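Local structure of meta cleavage compound hydrolase (Janthinobacterium, 1J1I) at residues K231-V236 with C259-M264. The protein hydrolyses a carbon-carbon bond of the ring-opened meta-cleavage product in carbazole degradation, probably releasing anthranilate. Sequence-based numbering, arbitrary orientation.
Sequences KDDKVV and CGHWAM
Asp233 and His261 both carry CG anti to their own backbone N (chi1 -167° for His261), which brings carboxylate and imidazole together between the loop after strand 225-230 and the turn leading into helix 263-266. His261 ND1 donates to Asp233 OD2 over 2.6 Å; the bond is nearly straight (166°), lies in the ring plane and uses the syn lone pair of the oxygen, with carboxylate and ring planes twisted 69° apart. Asp233 is itself held by its own loop: OD1 accepts from Val235 N, closing an Asx turn, and from Val236 N, which lies 2.8 Å from Asp233 OD1, above the carboxylate plane. A water donates to both Asp233 OD2 and Gly260 O. Val235 lies over one ring face, its CB 3.6 Å from the centroid of the His261 ring in a CH-pi contact, while Val236 CG2 reaches His261 CE1 at 3.5 Å. Farther back, Asp232 N donates to Cys259 O (2.9 Å), tying the two backbones together. With an alanine at Asp233, His261 ND1 is likely to lose its acceptor and the imidazole to turn more freely. With Ser114 beside the imidazole, these two residues match the Ser-His-Asp catalytic triad of the alpha/beta hydrolase fold; the in-plane bond and Val235 over one face probably fix the ring's rotation, consistent with NE2 being presented to the nucleophile.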
loop_
_atom_site.group_PDB
_atom_site.type_symbol
_atom_site.label_atom_id
_atom_site.label_comp_id
_atom_site.label_asym_id
_atom_site.label_seq_id
_atom_site.Cartn_x
_atom_site.Cartn_y
_atom_site.Cartn_z
ATOM N N LYS A 231 -5.338 1.588 10.377
ATOM C CA LYS A 231 -6.330 2.650 10.422
ATOM C C LYS A 231 -6.870 2.878 11.826
ATOM O O LYS A 231 -7.252 3.995 12.173
ATOM C CB LYS A 231 -7.487 2.328 9.463
ATOM C CG LYS A 231 -7.709 3.387 8.393
ATOM C CD LYS A 231 -8.958 3.126 7.557
ATOM C CE LYS A 231 -8.652 2.341 6.285
ATOM N NZ LYS A 231 -9.882 2.147 5.447
ATOM N N ASP A 232 -6.883 1.822 12.634
ATOM C CA ASP A 232 -7.407 1.899 13.992
ATOM C C ASP A 232 -6.336 1.986 15.086
ATOM O O ASP A 232 -6.602 1.696 16.250
ATOM C CB ASP A 232 -8.310 0.694 14.240
ATOM C CG ASP A 232 -9.309 0.486 13.115
ATOM O OD1 ASP A 232 -10.073 1.424 12.820
ATOM O OD2 ASP A 232 -9.327 -0.609 12.526
ATOM N N ASP A 233 -5.130 2.391 14.703
ATOM C CA ASP A 233 -4.016 2.521 15.643
ATOM C C ASP A 233 -4.336 3.634 16.645
ATOM O O ASP A 233 -4.550 4.781 16.256
ATOM C CB ASP A 233 -2.736 2.865 14.873
ATOM C CG ASP A 233 -1.474 2.690 15.707
ATOM O OD1 ASP A 233 -1.525 2.928 16.931
ATOM O OD2 ASP A 233 -0.425 2.332 15.124
ATOM N N LYS A 234 -4.371 3.292 17.931
ATOM C CA LYS A 234 -4.666 4.273 18.976
ATOM C C LYS A 234 -3.413 4.979 19.495
ATOM O O LYS A 234 -3.503 6.064 20.070
ATOM C CB LYS A 234 -5.389 3.599 20.147
ATOM C CG LYS A 234 -6.759 3.044 19.796
ATOM C CD LYS A 234 -7.358 2.272 20.963
ATOM C CE LYS A 234 -8.710 1.675 20.598
ATOM N NZ LYS A 234 -9.224 0.782 21.673
ATOM N N VAL A 235 -2.253 4.357 19.298
ATOM C CA VAL A 235 -0.983 4.930 19.742
ATOM C C VAL A 235 -0.500 5.939 18.703
ATOM O O VAL A 235 -0.194 7.082 19.030
ATOM C CB VAL A 235 0.092 3.832 19.926
ATOM C CG1 VAL A 235 1.391 4.451 20.445
ATOM C CG2 VAL A 235 -0.414 2.766 20.887
ATOM N N VAL A 236 -0.429 5.501 17.450
ATOM C CA VAL A 236 -0.014 6.368 16.352
ATOM C C VAL A 236 -1.201 6.532 15.408
ATOM O O VAL A 236 -1.511 5.631 14.630
ATOM C CB VAL A 236 1.168 5.763 15.566
ATOM C CG1 VAL A 236 1.473 6.615 14.335
ATOM C CG2 VAL A 236 2.390 5.669 16.461
ATOM N N CYS A 259 -7.012 -2.664 11.766
ATOM C CA CYS A 259 -5.657 -2.936 12.196
ATOM C C CYS A 259 -5.236 -1.907 13.225
ATOM O O CYS A 259 -5.443 -0.707 13.040
ATOM C CB CYS A 259 -4.737 -2.874 10.972
ATOM S SG CYS A 259 -3.011 -3.245 11.273
ATOM N N GLY A 260 -4.646 -2.388 14.314
ATOM C CA GLY A 260 -4.196 -1.509 15.373
ATOM C C GLY A 260 -2.752 -1.070 15.200
ATOM O O GLY A 260 -2.305 -0.794 14.085
ATOM N N HIS A 261 -2.024 -1.036 16.313
ATOM C CA HIS A 261 -0.631 -0.597 16.351
ATOM C C HIS A 261 0.410 -1.647 15.938
ATOM O O HIS A 261 1.568 -1.300 15.695
ATOM C CB HIS A 261 -0.329 -0.083 17.768
ATOM C CG HIS A 261 0.954 0.684 17.889
ATOM N ND1 HIS A 261 1.255 1.769 17.094
ATOM C CD2 HIS A 261 1.991 0.551 18.750
ATOM C CE1 HIS A 261 2.423 2.272 17.459
ATOM N NE2 HIS A 261 2.890 1.550 18.462
ATOM N N TRP A 262 0.007 -2.917 15.853
ATOM C CA TRP A 262 0.927 -4.001 15.487
ATOM C C TRP A 262 0.524 -4.782 14.231
ATOM O O TRP A 262 0.168 -5.955 14.312
ATOM C CB TRP A 262 1.070 -5.000 16.646
ATOM C CG TRP A 262 1.596 -4.426 17.929
ATOM C CD1 TRP A 262 2.370 -3.310 18.076
ATOM C CD2 TRP A 262 1.436 -4.978 19.241
ATOM N NE1 TRP A 262 2.701 -3.134 19.399
ATOM C CE2 TRP A 262 2.141 -4.144 20.135
ATOM C CE3 TRP A 262 0.765 -6.100 19.747
ATOM C CZ2 TRP A 262 2.196 -4.396 21.512
ATOM C CZ3 TRP A 262 0.820 -6.352 21.119
ATOM C CH2 TRP A 262 1.532 -5.500 21.983
ATOM N N ALA A 263 0.604 -4.143 13.068
ATOM C CA ALA A 263 0.230 -4.800 11.821
ATOM C C ALA A 263 0.909 -6.158 11.610
ATOM O O ALA A 263 0.265 -7.116 11.183
ATOM C CB ALA A 263 0.529 -3.876 10.635
ATOM N N MET A 264 2.203 -6.250 11.913
ATOM C CA MET A 264 2.939 -7.503 11.717
ATOM C C MET A 264 2.434 -8.658 12.584
ATOM O O MET A 264 2.666 -9.828 12.260
ATOM C CB MET A 264 4.434 -7.303 11.986
ATOM C CG MET A 264 4.797 -7.204 13.456
ATOM S SD MET A 264 4.096 -5.772 14.278
ATOM C CE MET A 264 4.731 -6.001 15.919
HETATM O O HOH W 1 -0.225 0.656 12.978
#